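PDB 4U63: DNA photolyase from Agrobacterium tumefaciens, which probably repairs cyclobutane pyrimidine dimers in ultraviolet-damaged DNA by light-driven electron transfer from its FAD, with a methenyltetrahydrofolate as antenna. Local coordinates for residues A[32-40]-A[265-273]; A[302-313]-A[395-405]. One frame throughout, in Å; residues are numbered along the deposited sequence. Where two conformers were deposited one is given.

Contact 1. Residues A[32-40]-A[265-273]; sequences RKDLRLSDN and AAGEISPAA
R36 reaches across to the 265-273 segment and lies along its backbone. CB sits 3.5 Å from E268 O. CG and CD then pass G267 O, with CD 3.2 Å from that oxygen. CG stands between the backbone N and the carbonyl carbon (chi1 68°), and the chain runs extended to NE. This carries the guanidinium past the glycine carbonyl. NH1 turns back to donate to G267 O at 2.9 Å, nearly straight and in the guanidinium plane. The other edge of the group serves its own loop: NE and NH2 both donate to D39 O, side-on and from the same face of that carbonyl. S270 CB lies over one guanidinium face, toward its rim.

D39 ties the far end. Its OD2 accepts from S270 OG at 2.6 Å through the anti lone pair. S270 OG in turn accepts from A273 N as the N-cap of helix 271-276. D39 OD1 binds A185 N.

At the other end the backbones come close. G267 closes helix 261-265 with a Schellman motif, and its CA is 3.3 Å from K33 O, a CA-H...O contact. Its positive phi favours glycine. L35, the centre of an inverse gamma turn, gives a weak bond from its N to A266 O at 3.4 Å. A water donates to both K33 O and A265 O.

The contact joins the loop after strand 27-31 of the parallel sheet to the turn between helices 261-265 and 271-276. E268 CG touches L35 O, while its carboxylate bonds S77, W73 and H263. The bonds in the guanidinium plane, to carbonyls of both segments, fix its rotation, so one buried charge, with the D39-S270 bond, probably holds the loop against the turn.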
loop_
_atom_site.group_PDB
_atom_site.type_symbol
_atom_site.label_atom_id
_atom_site.label_comp_id
_atom_site.label_asym_id
_atom_site.label_seq_id
_atom_site.Cartn_x
_atom_site.Cartn_y
_atom_site.Cartn_z
ATOM N N ARG A 32 6.217 5.256 13.384
ATOM C CA ARG A 32 6.427 5.601 11.973
ATOM C C ARG A 32 5.247 5.069 11.111
ATOM O O ARG A 32 4.238 5.754 10.974
ATOM C CB ARG A 32 7.784 5.081 11.489
ATOM C CG ARG A 32 8.999 5.740 12.155
ATOM C CD ARG A 32 9.437 5.045 13.439
ATOM N NE ARG A 32 9.925 3.696 13.194
ATOM C CZ ARG A 32 11.130 3.399 12.703
ATOM N NH1 ARG A 32 12.001 4.365 12.394
ATOM N NH2 ARG A 32 11.463 2.121 12.508
ATOM N N LYS A 33 5.345 3.869 10.550
ATOM C CA LYS A 33 4.207 3.272 9.821
ATOM C C LYS A 33 3.771 2.033 10.605
ATOM O O LYS A 33 3.780 0.899 10.113
ATOM C CB LYS A 33 4.546 2.969 8.362
ATOM C CG LYS A 33 4.824 4.224 7.538
ATOM C CD LYS A 33 5.008 3.936 6.054
ATOM C CE LYS A 33 5.009 5.240 5.255
ATOM N NZ LYS A 33 5.349 5.079 3.817
ATOM N N ASP A 34 3.398 2.291 11.851
ATOM C CA ASP A 34 2.980 1.262 12.791
ATOM C C ASP A 34 1.956 1.892 13.723
ATOM O O ASP A 34 2.033 1.756 14.937
ATOM C CB ASP A 34 4.190 0.765 13.575
ATOM C CG ASP A 34 4.880 1.888 14.376
ATOM O OD1 ASP A 34 4.636 3.083 14.084
ATOM O OD2 ASP A 34 5.657 1.575 15.304
ATOM N N LEU A 35 0.986 2.585 13.139
ATOM C CA LEU A 35 0.097 3.456 13.911
ATOM C C LEU A 35 -1.051 2.668 14.507
ATOM O O LEU A 35 -2.198 2.776 14.085
ATOM C CB LEU A 35 -0.382 4.619 13.039
ATOM C CG LEU A 35 0.758 5.405 12.359
ATOM C CD1 LEU A 35 0.192 6.589 11.584
ATOM C CD2 LEU A 35 1.796 5.882 13.366
ATOM N N ARG A 36 -0.699 1.877 15.510
ATOM C CA ARG A 36 -1.617 0.990 16.195
ATOM C C ARG A 36 -1.112 0.750 17.616
ATOM O O ARG A 36 0.093 0.867 17.883
ATOM C CB ARG A 36 -1.700 -0.338 15.451
ATOM C CG ARG A 36 -0.419 -1.167 15.496
ATOM C CD ARG A 36 -0.531 -2.477 14.721
ATOM N NE ARG A 36 0.653 -3.303 14.948
ATOM C CZ ARG A 36 1.806 -3.208 14.287
ATOM N NH1 ARG A 36 1.974 -2.326 13.304
ATOM N NH2 ARG A 36 2.805 -4.011 14.611
ATOM N N LEU A 37 -2.034 0.409 18.519
ATOM C CA LEU A 37 -1.677 -0.038 19.872
ATOM C C LEU A 37 -1.674 -1.566 20.012
ATOM O O LEU A 37 -0.982 -2.093 20.890
ATOM C CB LEU A 37 -2.628 0.564 20.909
ATOM C CG LEU A 37 -2.857 2.078 20.872
ATOM C CD1 LEU A 37 -3.716 2.503 22.056
ATOM C CD2 LEU A 37 -1.544 2.848 20.859
ATOM N N SER A 38 -2.434 -2.261 19.157
ATOM C CA SER A 38 -2.551 -3.718 19.208
ATOM C C SER A 38 -1.403 -4.388 18.469
ATOM O O SER A 38 -0.865 -3.847 17.504
ATOM C CB SER A 38 -3.877 -4.192 18.599
ATOM O OG SER A 38 -4.989 -3.659 19.293
ATOM N N ASP A 39 -1.051 -5.578 18.930
ATOM C CA ASP A 39 0.050 -6.365 18.388
ATOM C C ASP A 39 1.260 -5.474 18.058
ATOM O O ASP A 39 1.824 -5.527 16.967
ATOM C CB ASP A 39 -0.419 -7.168 17.163
ATOM C CG ASP A 39 0.483 -8.362 16.862
ATOM O OD1 ASP A 39 1.082 -8.903 17.814
ATOM O OD2 ASP A 39 0.581 -8.773 15.687
ATOM N N ASN A 40 1.639 -4.651 19.034
ATOM C CA ASN A 40 2.718 -3.684 18.871
ATOM C C ASN A 40 3.803 -4.005 19.890
ATOM O O ASN A 40 3.713 -3.600 21.059
ATOM C CB ASN A 40 2.161 -2.262 19.024
ATOM C CG ASN A 40 3.204 -1.192 18.782
ATOM O OD1 ASN A 40 4.393 -1.417 18.977
ATOM N ND2 ASN A 40 2.762 -0.014 18.361
ATOM N N ALA A 265 -0.498 -1.007 4.946
ATOM C CA ALA A 265 0.580 -0.090 4.544
ATOM C C ALA A 265 0.961 0.881 5.662
ATOM O O ALA A 265 2.136 1.167 5.876
ATOM C CB ALA A 265 0.159 0.689 3.312
ATOM N N ALA A 266 -0.049 1.391 6.365
ATOM C CA ALA A 266 0.151 2.345 7.466
ATOM C C ALA A 266 0.495 1.671 8.806
ATOM O O ALA A 266 0.756 2.364 9.791
ATOM C CB ALA A 266 -1.100 3.214 7.622
ATOM N N GLY A 267 0.484 0.331 8.845
ATOM C CA GLY A 267 0.773 -0.429 10.060
ATOM C C GLY A 267 -0.288 -0.287 11.131
ATOM O O GLY A 267 0.004 -0.399 12.335
ATOM N N GLU A 268 -1.519 -0.053 10.687
ATOM C CA GLU A 268 -2.672 0.090 11.581
ATOM C C GLU A 268 -3.204 -1.268 12.014
ATOM O O GLU A 268 -4.005 -1.370 12.962
ATOM C CB GLU A 268 -3.755 0.919 10.904
ATOM C CG GLU A 268 -3.291 2.346 10.713
ATOM C CD GLU A 268 -4.117 3.163 9.756
ATOM O OE1 GLU A 268 -5.134 2.675 9.219
ATOM O OE2 GLU A 268 -3.730 4.332 9.533
ATOM N N ILE A 269 -2.773 -2.304 11.304
ATOM C CA ILE A 269 -3.056 -3.688 11.670
ATOM C C ILE A 269 -1.853 -4.510 11.206
ATOM O O ILE A 269 -1.261 -4.205 10.177
ATOM C CB ILE A 269 -4.390 -4.179 11.047
ATOM C CG1 ILE A 269 -4.785 -5.543 11.618
ATOM C CG2 ILE A 269 -4.326 -4.216 9.517
ATOM C CD1 ILE A 269 -6.240 -5.871 11.416
ATOM N N SER A 270 -1.480 -5.526 11.974
ATOM C CA SER A 270 -0.360 -6.391 11.603
ATOM C C SER A 270 -0.813 -7.536 10.692
ATOM O O SER A 270 -1.947 -7.989 10.796
ATOM C CB SER A 270 0.281 -6.979 12.851
ATOM O OG SER A 270 -0.505 -8.013 13.415
ATOM N N PRO A 271 0.084 -8.031 9.812
ATOM C CA PRO A 271 -0.314 -9.176 8.998
ATOM C C PRO A 271 -0.566 -10.430 9.860
ATOM O O PRO A 271 -1.362 -11.272 9.471
ATOM C CB PRO A 271 0.879 -9.358 8.044
ATOM C CG PRO A 271 2.028 -8.745 8.781
ATOM C CD PRO A 271 1.422 -7.545 9.434
ATOM N N ALA A 272 0.086 -10.537 11.023
ATOM C CA ALA A 272 -0.172 -11.678 11.922
ATOM C C ALA A 272 -1.598 -11.642 12.448
ATOM O O ALA A 272 -2.218 -12.685 12.564
ATOM C CB ALA A 272 0.811 -11.714 13.081
ATOM N N ALA A 273 -2.105 -10.446 12.760
ATOM C CA ALA A 273 -3.502 -10.302 13.216
ATOM C C ALA A 273 -4.480 -10.708 12.115
ATOM O O ALA A 273 -5.443 -11.421 12.366
ATOM C CB ALA A 273 -3.782 -8.879 13.671
HETATM O O HOH W 1 3.839 -0.459 7.589
#

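Contact 2. Residues A[302-313]-A[395-405]; sequences FCYHLLFHFPEL and DPASNAANWQW. With FAD (flavin-adenine dinucleotide), chain C.
A397 CB is a bump set over the centre of one face of the Y304 ring. It lies 3.6 Å from the centroid, in a CH-pi contact. L307 CD2 and C303 O press on the same methyl. C303 of helix 302-309 is a knob in the hole that S398, A401, N402 and W405 form on helix 398-405. Its SG lies 3.6 Å from A401 CB and meets the W405 ring obliquely. L306 CD1 and F302 CE2 close on W405 CZ2, the leucine at 3.5 Å. L313 fills the next hollow: CG rests on A400 CB and CD2 on A401 CB. With small alanines on this side, the helix segments 302-309 and 398-405 cross at 89° with axes 8.9 Å apart.

Polar bonds pin both ends. Y304 OH donates to D395 OD2 at 2.6 Å on the syn side. D395 OD1 accepts from A397 N and S398 N, a capping bond in the turn that leads into the helix. Q404, bent at chi2 (-122°), brings NE2 to L313 O at 2.8 Å; NE2 also binds K316 O.

FAD lies next to this packing. D395 N donates to flavin O4, and N402 ND2 donates to N1A of the adenine at 3.0 Å. C303 SG also touches adenine C2A. Y304 probably steadies the capping carboxylate, and the apolar packing backs the FAD pocket.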
loop_
_atom_site.group_PDB
_atom_site.type_symbol
_atom_site.label_atom_id
_atom_site.label_comp_id
_atom_site.label_asym_id
_atom_site.label_seq_id
_atom_site.Cartn_x
_atom_site.Cartn_y
_atom_site.Cartn_z
ATOM N N PHE A 302 6.157 -11.220 -0.218
ATOM C CA PHE A 302 7.071 -11.485 -1.314
ATOM C C PHE A 302 7.596 -10.182 -1.916
ATOM O O PHE A 302 8.778 -10.084 -2.248
ATOM C CB PHE A 302 6.375 -12.341 -2.369
ATOM C CG PHE A 302 7.278 -12.833 -3.459
ATOM C CD1 PHE A 302 8.464 -13.507 -3.160
ATOM C CD2 PHE A 302 6.926 -12.664 -4.811
ATOM C CE1 PHE A 302 9.297 -13.971 -4.179
ATOM C CE2 PHE A 302 7.749 -13.137 -5.820
ATOM C CZ PHE A 302 8.942 -13.791 -5.504
ATOM N N CYS A 303 6.723 -9.182 -2.055
ATOM C CA CYS A 303 7.157 -7.872 -2.563
ATOM C C CYS A 303 8.255 -7.270 -1.676
ATOM O O CYS A 303 9.252 -6.726 -2.186
ATOM C CB CYS A 303 5.971 -6.918 -2.695
ATOM S SG CYS A 303 4.815 -7.380 -4.008
ATOM N N TYR A 304 8.082 -7.375 -0.354
ATOM C CA TYR A 304 9.100 -6.907 0.593
ATOM C C TYR A 304 10.392 -7.739 0.510
ATOM O O TYR A 304 11.485 -7.199 0.661
ATOM C CB TYR A 304 8.551 -6.848 2.026
ATOM C CG TYR A 304 7.851 -5.544 2.318
ATOM C CD1 TYR A 304 8.561 -4.452 2.798
ATOM C CD2 TYR A 304 6.486 -5.388 2.096
ATOM C CE1 TYR A 304 7.939 -3.249 3.054
ATOM C CE2 TYR A 304 5.859 -4.182 2.353
ATOM C CZ TYR A 304 6.592 -3.122 2.840
ATOM O OH TYR A 304 6.008 -1.919 3.099
ATOM N N HIS A 305 10.253 -9.042 0.267
ATOM C CA HIS A 305 11.422 -9.917 0.065
ATOM C C HIS A 305 12.256 -9.441 -1.118
ATOM O O HIS A 305 13.490 -9.330 -1.038
ATOM C CB HIS A 305 10.957 -11.359 -0.156
ATOM C CG HIS A 305 12.034 -12.364 0.018
ATOM N ND1 HIS A 305 12.472 -12.777 1.254
ATOM C CD2 HIS A 305 12.773 -13.034 -0.887
ATOM C CE1 HIS A 305 13.441 -13.657 1.105
ATOM N NE2 HIS A 305 13.633 -13.839 -0.184
ATOM N N LEU A 306 11.572 -9.172 -2.225
ATOM C CA LEU A 306 12.221 -8.704 -3.445
ATOM C C LEU A 306 12.863 -7.331 -3.255
ATOM O O LEU A 306 13.978 -7.098 -3.724
ATOM C CB LEU A 306 11.214 -8.668 -4.606
ATOM C CG LEU A 306 10.665 -10.020 -5.073
ATOM C CD1 LEU A 306 9.711 -9.797 -6.221
ATOM C CD2 LEU A 306 11.758 -10.995 -5.490
ATOM N N LEU A 307 12.174 -6.427 -2.562
ATOM C CA LEU A 307 12.736 -5.100 -2.273
ATOM C C LEU A 307 13.999 -5.188 -1.408
ATOM O O LEU A 307 14.993 -4.488 -1.662
ATOM C CB LEU A 307 11.702 -4.199 -1.604
ATOM C CG LEU A 307 12.158 -2.769 -1.307
ATOM C CD1 LEU A 307 12.457 -1.996 -2.593
ATOM C CD2 LEU A 307 11.118 -2.048 -0.476
ATOM N N PHE A 308 13.973 -6.059 -0.402
ATOM C CA PHE A 308 15.162 -6.289 0.421
ATOM C C PHE A 308 16.360 -6.733 -0.418
ATOM O O PHE A 308 17.476 -6.254 -0.236
ATOM C CB PHE A 308 14.916 -7.339 1.495
ATOM C CG PHE A 308 16.161 -7.711 2.236
ATOM C CD1 PHE A 308 16.576 -6.974 3.335
ATOM C CD2 PHE A 308 16.951 -8.770 1.805
ATOM C CE1 PHE A 308 17.739 -7.297 4.007
ATOM C CE2 PHE A 308 18.116 -9.088 2.468
ATOM C CZ PHE A 308 18.508 -8.352 3.573
ATOM N N HIS A 309 16.101 -7.671 -1.321
ATOM C CA HIS A 309 17.139 -8.242 -2.171
ATOM C C HIS A 309 17.503 -7.364 -3.352
ATOM O O HIS A 309 18.556 -7.554 -3.932
ATOM C CB HIS A 309 16.737 -9.664 -2.612
ATOM C CG HIS A 309 16.959 -10.682 -1.540
ATOM N ND1 HIS A 309 18.215 -11.065 -1.140
ATOM C CD2 HIS A 309 16.093 -11.370 -0.754
ATOM C CE1 HIS A 309 18.126 -11.958 -0.176
ATOM N NE2 HIS A 309 16.846 -12.156 0.086
ATOM N N PHE A 310 16.638 -6.398 -3.683
ATOM C CA PHE A 310 16.870 -5.469 -4.796
ATOM C C PHE A 310 16.345 -4.087 -4.417
ATOM O O PHE A 310 15.247 -3.690 -4.817
ATOM C CB PHE A 310 16.221 -5.997 -6.081
ATOM C CG PHE A 310 16.563 -5.198 -7.304
ATOM C CD1 PHE A 310 17.867 -5.123 -7.739
ATOM C CD2 PHE A 310 15.584 -4.540 -8.029
ATOM C CE1 PHE A 310 18.208 -4.392 -8.868
ATOM C CE2 PHE A 310 15.908 -3.814 -9.154
ATOM C CZ PHE A 310 17.227 -3.738 -9.578
ATOM N N PRO A 311 17.126 -3.342 -3.611
ATOM C CA PRO A 311 16.660 -2.046 -3.097
ATOM C C PRO A 311 16.278 -1.017 -4.160
ATOM O O PRO A 311 15.492 -0.111 -3.859
ATOM C CB PRO A 311 17.849 -1.561 -2.263
ATOM C CG PRO A 311 18.488 -2.825 -1.803
ATOM C CD PRO A 311 18.400 -3.740 -2.988
ATOM N N GLU A 312 16.813 -1.159 -5.379
ATOM C CA GLU A 312 16.514 -0.253 -6.486
ATOM C C GLU A 312 15.253 -0.671 -7.274
ATOM O O GLU A 312 15.032 -0.205 -8.388
ATOM C CB GLU A 312 17.747 -0.146 -7.409
ATOM C CG GLU A 312 18.964 0.455 -6.716
ATOM C CD GLU A 312 20.254 0.294 -7.507
ATOM O OE1 GLU A 312 20.661 -0.858 -7.808
ATOM O OE2 GLU A 312 20.879 1.325 -7.823
ATOM N N LEU A 313 14.416 -1.537 -6.678
ATOM C CA LEU A 313 13.181 -2.045 -7.313
ATOM C C LEU A 313 12.267 -0.961 -7.899
ATOM O O LEU A 313 11.616 -1.183 -8.925
ATOM C CB LEU A 313 12.388 -2.901 -6.313
ATOM C CG LEU A 313 11.234 -3.750 -6.824
ATOM C CD1 LEU A 313 11.723 -4.849 -7.757
ATOM C CD2 LEU A 313 10.468 -4.348 -5.647
ATOM N N ASP A 395 2.780 1.599 -1.424
ATOM C CA ASP A 395 3.754 0.842 -0.655
ATOM C C ASP A 395 5.056 0.742 -1.455
ATOM O O ASP A 395 5.022 0.419 -2.645
ATOM C CB ASP A 395 3.177 -0.533 -0.315
ATOM C CG ASP A 395 4.076 -1.323 0.574
ATOM O OD1 ASP A 395 5.038 -1.921 0.036
ATOM O OD2 ASP A 395 3.834 -1.322 1.811
ATOM N N PRO A 396 6.206 1.024 -0.814
ATOM C CA PRO A 396 7.475 1.055 -1.568
ATOM C C PRO A 396 7.906 -0.303 -2.143
ATOM O O PRO A 396 8.687 -0.349 -3.087
ATOM C CB PRO A 396 8.484 1.549 -0.526
ATOM C CG PRO A 396 7.903 1.132 0.778
ATOM C CD PRO A 396 6.428 1.275 0.625
ATOM N N ALA A 397 7.404 -1.395 -1.577
ATOM C CA ALA A 397 7.689 -2.721 -2.095
ATOM C C ALA A 397 6.624 -3.155 -3.093
ATOM O O ALA A 397 6.939 -3.556 -4.208
ATOM C CB ALA A 397 7.772 -3.703 -0.960
ATOM N N SER A 398 5.352 -3.072 -2.704
ATOM C CA SER A 398 4.294 -3.638 -3.548
ATOM C C SER A 398 4.040 -2.873 -4.833
ATOM O O SER A 398 3.778 -3.476 -5.865
ATOM C CB SER A 398 2.999 -3.783 -2.767
ATOM O OG SER A 398 3.192 -4.589 -1.632
ATOM N N ASN A 399 4.126 -1.550 -4.778
ATOM C CA ASN A 399 3.927 -0.744 -5.972
ATOM C C ASN A 399 5.028 -1.049 -7.005
ATOM O O ASN A 399 4.742 -1.472 -8.129
ATOM C CB ASN A 399 3.893 0.738 -5.602
ATOM C CG ASN A 399 3.309 1.613 -6.693
ATOM O OD1 ASN A 399 2.438 1.194 -7.454
ATOM N ND2 ASN A 399 3.788 2.850 -6.766
ATOM N N ALA A 400 6.279 -0.878 -6.596
ATOM C CA ALA A 400 7.426 -1.158 -7.466
ATOM C C ALA A 400 7.420 -2.578 -8.026
ATOM O O ALA A 400 7.596 -2.783 -9.224
ATOM C CB ALA A 400 8.734 -0.912 -6.720
ATOM N N ALA A 401 7.212 -3.556 -7.146
ATOM C CA ALA A 401 7.235 -4.965 -7.567
ATOM C C ALA A 401 6.181 -5.248 -8.625
ATOM O O ALA A 401 6.453 -5.880 -9.636
ATOM C CB ALA A 401 7.033 -5.885 -6.382
ATOM N N ASN A 402 4.953 -4.791 -8.377
ATOM C CA ASN A 402 3.869 -5.056 -9.319
ATOM C C ASN A 402 4.064 -4.365 -10.664
ATOM O O ASN A 402 3.818 -4.964 -11.698
ATOM C CB ASN A 402 2.504 -4.732 -8.696
ATOM C CG ASN A 402 2.032 -5.825 -7.750
ATOM O OD1 ASN A 402 1.497 -6.838 -8.196
ATOM N ND2 ASN A 402 2.233 -5.636 -6.457
ATOM N N TRP A 403 4.524 -3.120 -10.652
ATOM C CA TRP A 403 4.873 -2.439 -11.909
ATOM C C TRP A 403 5.940 -3.211 -12.701
ATOM O O TRP A 403 5.807 -3.388 -13.919
ATOM C CB TRP A 403 5.313 -0.995 -11.655
ATOM C CG TRP A 403 4.140 -0.069 -11.483
ATOM C CD1 TRP A 403 3.593 0.354 -10.315
ATOM C CD2 TRP A 403 3.373 0.519 -12.531
ATOM N NE1 TRP A 403 2.513 1.183 -10.567
ATOM C CE2 TRP A 403 2.357 1.292 -11.925
ATOM C CE3 TRP A 403 3.439 0.457 -13.934
ATOM C CZ2 TRP A 403 1.432 2.012 -12.668
ATOM C CZ3 TRP A 403 2.521 1.163 -14.675
ATOM C CH2 TRP A 403 1.520 1.934 -14.040
ATOM N N GLN A 404 6.978 -3.691 -12.016
ATOM C CA GLN A 404 8.025 -4.468 -12.695
ATOM C C GLN A 404 7.497 -5.771 -13.311
ATOM O O GLN A 404 7.901 -6.137 -14.417
ATOM C CB GLN A 404 9.215 -4.738 -11.772
ATOM C CG GLN A 404 10.003 -3.473 -11.444
ATOM C CD GLN A 404 11.483 -3.542 -11.826
ATOM O OE1 GLN A 404 11.855 -4.147 -12.824
ATOM N NE2 GLN A 404 12.317 -2.898 -11.040
ATOM N N TRP A 405 6.590 -6.457 -12.616
ATOM C CA TRP A 405 5.988 -7.688 -13.170
ATOM C C TRP A 405 5.171 -7.384 -14.420
ATOM O O TRP A 405 5.282 -8.088 -15.418
ATOM C CB TRP A 405 5.122 -8.418 -12.138
ATOM C CG TRP A 405 5.906 -9.105 -11.061
ATOM C CD1 TRP A 405 7.073 -9.824 -11.207
ATOM C CD2 TRP A 405 5.579 -9.164 -9.674
ATOM N NE1 TRP A 405 7.483 -10.310 -9.991
ATOM C CE2 TRP A 405 6.589 -9.925 -9.034
ATOM C CE3 TRP A 405 4.528 -8.655 -8.901
ATOM C CZ2 TRP A 405 6.579 -10.168 -7.663
ATOM C CZ3 TRP A 405 4.529 -8.898 -7.542
ATOM C CH2 TRP A 405 5.543 -9.652 -6.937
HETATM P PA FAD C . -7.200 -8.216 -0.936
HETATM O O1A FAD C . -7.557 -8.976 -2.172
HETATM O O2A FAD C . -8.188 -8.155 0.181
HETATM O O5B FAD C . -5.780 -8.784 -0.451
HETATM C C5B FAD C . -5.362 -8.726 0.917
HETATM C C4B FAD C . -4.006 -8.051 1.066
HETATM O O4B FAD C . -2.994 -8.757 0.350
HETATM C C3B FAD C . -3.969 -6.642 0.522
HETATM O O3B FAD C . -4.548 -5.694 1.435
HETATM C C2B FAD C . -2.488 -6.443 0.280
HETATM O O2B FAD C . -1.801 -6.083 1.481
HETATM C C1B FAD C . -2.035 -7.814 -0.154
HETATM N N9A FAD C . -1.975 -7.992 -1.622
HETATM C C8A FAD C . -2.966 -8.454 -2.405
HETATM N N7A FAD C . -2.577 -8.527 -3.695
HETATM C C5A FAD C . -1.290 -8.122 -3.750
HETATM C C6A FAD C . -0.295 -7.955 -4.812
HETATM N N6A FAD C . -0.608 -8.256 -6.088
HETATM N N1A FAD C . 0.923 -7.491 -4.452
HETATM C C2A FAD C . 1.226 -7.181 -3.170
HETATM N N3A FAD C . 0.351 -7.316 -2.152
HETATM C C4A FAD C . -0.897 -7.770 -2.385
HETATM N N1 FAD C . -0.657 -3.078 -3.166
HETATM C C2 FAD C . -0.324 -2.282 -2.126
HETATM O O2 FAD C . -0.594 -2.698 -0.977
HETATM N N3 FAD C . 0.282 -1.082 -2.306
HETATM C C4 FAD C . 0.594 -0.609 -3.540
HETATM O O4 FAD C . 1.170 0.498 -3.701
HETATM C C4X FAD C . 0.247 -1.424 -4.721
HETATM N N5 FAD C . 0.494 -1.026 -6.004
HETATM C C5X FAD C . 0.177 -1.830 -7.061
HETATM C C6 FAD C . 0.454 -1.441 -8.365
HETATM C C7 FAD C . 0.121 -2.250 -9.456
HETATM C C7M FAD C . 0.429 -1.808 -10.868
HETATM C C8 FAD C . -0.547 -3.550 -9.228
HETATM C C8M FAD C . -0.925 -4.471 -10.367
HETATM C C9 FAD C . -0.825 -3.940 -7.944
HETATM C C9A FAD C . -0.496 -3.149 -6.839
HETATM N N10 FAD C . -0.795 -3.560 -5.507
HETATM C C10 FAD C . -0.424 -2.720 -4.444
HETATM C "C1'" FAD C . -1.392 -4.868 -5.205
HETATM C "C2'" FAD C . -2.894 -5.010 -5.099
HETATM O "O2'" FAD C . -3.503 -4.503 -6.292
HETATM C "C3'" FAD C . -3.450 -4.333 -3.861
HETATM O "O3'" FAD C . -2.790 -4.799 -2.688
HETATM C "C4'" FAD C . -4.946 -4.628 -3.765
HETATM O "O4'" FAD C . -5.622 -3.965 -4.831
HETATM C "C5'" FAD C . -5.472 -4.141 -2.429
HETATM O "O5'" FAD C . -6.879 -4.386 -2.286
HETATM P P FAD C . -7.381 -5.294 -1.060
HETATM O O1P FAD C . -8.869 -5.324 -1.091
HETATM O O2P FAD C . -6.765 -4.820 0.227
HETATM O O3P FAD C . -6.775 -6.732 -1.440
#

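Overall arrangement
Contact 1 and contact 2 lie in series along the chain, with centres about 20 Å apart and nearest atoms about 4 Å apart. They share no helix, but helix 271-276 of contact 1 is followed directly by helix 287-309 of contact 2. Contact 1 is partly buried and joins loops and turns of the sheet-bearing part to the helical part. Its chemistry is polar, built on backbone carbonyls, one arginine, an aspartate-serine bond and a water. Contact 2 is more deeply buried, joins two helices of the FAD-binding region, and is mostly apolar, with polar bonds toward its ends. It touches FAD directly, whereas the side chain of A265 in contact 1 is about 6 Å from it.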